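PDB 3LL3: gluconate kinase from Lactobacillus acidophilus, which probably phosphorylates a sugar substrate such as gluconate or D-xylulose with ATP, as a member of the FGGY family of carbohydrate kinases. Local coordinates for residues E58-L63 / I74-Q79. Numbering follows the deposited sequence.
Sequences EIIFDL and ISWSSQ. With XUL (D-xylulose), chain E.
Ile60 carries the contact for helix 49-65, meeting Ile74 and Trp76 on strand 70-78. The two isoleucines meet end on: Ile60 CD1 lies 4.1 Å from Ile74 CD1, and Ile60 CG2 approaches that same methyl to 4.1 Å. In Ile60, CG1 is anti to the carbonyl carbon (chi1 -63°) and the chain beyond it is extended (chi2 172°), which carries CD1 on to Trp76, 4.2 Å from its CH2 and oblique to the ring. Within the strand, Ile74 CG2 sits over one face of the Trp76 indole, 3.4 Å from its plane and nearer the ring's margin than its centre. Only carbon atoms meet and no hydrogen bond crosses, so the contact is apolar; at 107 Å² of buried surface, both sides summed, it is also slight. Met9 of the adjacent strand 4-11 touches all three, and Leu63, one turn beyond Ile60, rests on Ile7 and Val31, so the helix spreads over several strands. At the far end of 74-79, Ser78 OG donates to Gln79 O at 3.0 Å, in the carbonyl plane on a lone pair, where the strand gives way to loop. Gln79 CA then comes within 3.5 Å of O5 of D-xylulose. A helix packed on a mixed sheet, whose strand 70-78 runs between parallel neighbours 4-11 and 232-238 toward the sugar pocket, is characteristic of the actin-like ATPase fold in the N-terminal domain of FGGY kinases.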
# COMPACT_ATOMS: atom_id res chain seq x y z
N GLU A 58 21.83 29.73 30.47
CA GLU A 58 21.78 28.72 31.50
C GLU A 58 22.75 27.59 31.15
O GLU A 58 23.56 27.17 31.98
CB GLU A 58 20.35 28.20 31.60
CG GLU A 58 19.97 27.67 32.95
CD GLU A 58 18.51 27.26 32.99
OE1 GLU A 58 17.67 28.00 32.41
OE2 GLU A 58 18.20 26.21 33.59
N ILE A 59 22.68 27.12 29.92
CA ILE A 59 23.59 26.09 29.44
C ILE A 59 25.05 26.51 29.59
O ILE A 59 25.86 25.77 30.17
CB ILE A 59 23.27 25.70 27.98
CG1 ILE A 59 21.97 24.89 27.94
CG2 ILE A 59 24.41 24.89 27.38
CD1 ILE A 59 21.36 24.80 26.57
N ILE A 60 25.40 27.70 29.10
CA ILE A 60 26.78 28.15 29.17
C ILE A 60 27.27 28.27 30.62
O ILE A 60 28.37 27.84 30.95
CB ILE A 60 26.97 29.47 28.43
CG1 ILE A 60 26.66 29.27 26.95
CG2 ILE A 60 28.39 30.02 28.66
CD1 ILE A 60 26.63 30.56 26.14
N PHE A 61 26.43 28.82 31.48
CA PHE A 61 26.80 28.95 32.88
C PHE A 61 27.09 27.57 33.51
O PHE A 61 28.13 27.38 34.14
CB PHE A 61 25.72 29.69 33.66
CG PHE A 61 26.04 29.87 35.12
CD1 PHE A 61 27.08 30.69 35.52
CD2 PHE A 61 25.31 29.21 36.09
CE1 PHE A 61 27.39 30.86 36.86
CE2 PHE A 61 25.61 29.38 37.44
CZ PHE A 61 26.65 30.20 37.81
N ASP A 62 26.17 26.62 33.32
CA ASP A 62 26.32 25.29 33.89
C ASP A 62 27.62 24.63 33.46
O ASP A 62 28.30 23.97 34.26
CB ASP A 62 25.14 24.40 33.52
CG ASP A 62 23.88 24.79 34.25
OD1 ASP A 62 23.92 25.79 35.00
OD2 ASP A 62 22.86 24.10 34.07
N LEU A 63 27.97 24.79 32.19
CA LEU A 63 29.21 24.25 31.66
C LEU A 63 30.44 24.86 32.35
O LEU A 63 31.35 24.14 32.75
CB LEU A 63 29.29 24.46 30.14
CG LEU A 63 28.32 23.59 29.33
CD1 LEU A 63 28.39 23.91 27.84
CD2 LEU A 63 28.58 22.09 29.58
N ILE A 74 33.24 30.56 22.30
CA ILE A 74 31.94 29.90 22.22
C ILE A 74 31.50 29.96 20.76
O ILE A 74 31.37 31.04 20.19
CB ILE A 74 30.91 30.58 23.11
CG1 ILE A 74 31.39 30.61 24.56
CG2 ILE A 74 29.56 29.89 23.02
CD1 ILE A 74 30.52 31.50 25.44
N SER A 75 31.29 28.79 20.15
CA SER A 75 30.93 28.71 18.75
C SER A 75 29.52 28.12 18.58
O SER A 75 29.00 27.45 19.48
CB SER A 75 31.97 27.87 18.00
OG SER A 75 31.77 27.96 16.59
N TRP A 76 28.93 28.35 17.41
CA TRP A 76 27.49 28.16 17.24
C TRP A 76 27.12 27.31 16.04
O TRP A 76 27.64 27.52 14.94
CB TRP A 76 26.78 29.52 17.18
CG TRP A 76 27.07 30.35 18.37
CD1 TRP A 76 28.13 31.21 18.54
CD2 TRP A 76 26.32 30.40 19.58
NE1 TRP A 76 28.07 31.78 19.79
CE2 TRP A 76 26.96 31.31 20.44
CE3 TRP A 76 25.14 29.77 20.02
CZ2 TRP A 76 26.48 31.60 21.72
CZ3 TRP A 76 24.67 30.06 21.29
CH2 TRP A 76 25.35 30.96 22.12
N SER A 77 26.26 26.32 16.28
CA SER A 77 25.57 25.58 15.25
C SER A 77 24.08 25.86 15.47
O SER A 77 23.64 25.97 16.62
CB SER A 77 25.85 24.09 15.37
OG SER A 77 25.06 23.35 14.47
N SER A 78 23.32 26.05 14.40
CA SER A 78 21.95 26.52 14.56
C SER A 78 20.98 25.94 13.53
O SER A 78 21.36 25.74 12.37
CB SER A 78 21.91 28.05 14.50
OG SER A 78 20.58 28.54 14.52
N GLN A 79 19.74 25.68 13.96
CA GLN A 79 18.65 25.39 13.05
C GLN A 79 18.63 26.45 11.94
O GLN A 79 19.11 27.56 12.13
CB GLN A 79 17.32 25.45 13.80
CG GLN A 79 17.01 26.85 14.31
CD GLN A 79 15.82 26.89 15.25
OE1 GLN A 79 15.95 26.73 16.46
NE2 GLN A 79 14.65 27.15 14.69
C1 XUL E . 18.60 21.82 6.35
C2 XUL E . 17.11 22.13 6.14
C3 XUL E . 16.11 21.99 7.32
C4 XUL E . 16.73 21.87 8.72
C5 XUL E . 17.36 23.18 9.24
O1 XUL E . 18.97 20.69 5.59
O2 XUL E . 16.72 22.43 5.04
O3 XUL E . 15.33 20.83 7.13
O4 XUL E . 15.71 21.48 9.61
O5 XUL E . 17.43 23.19 10.64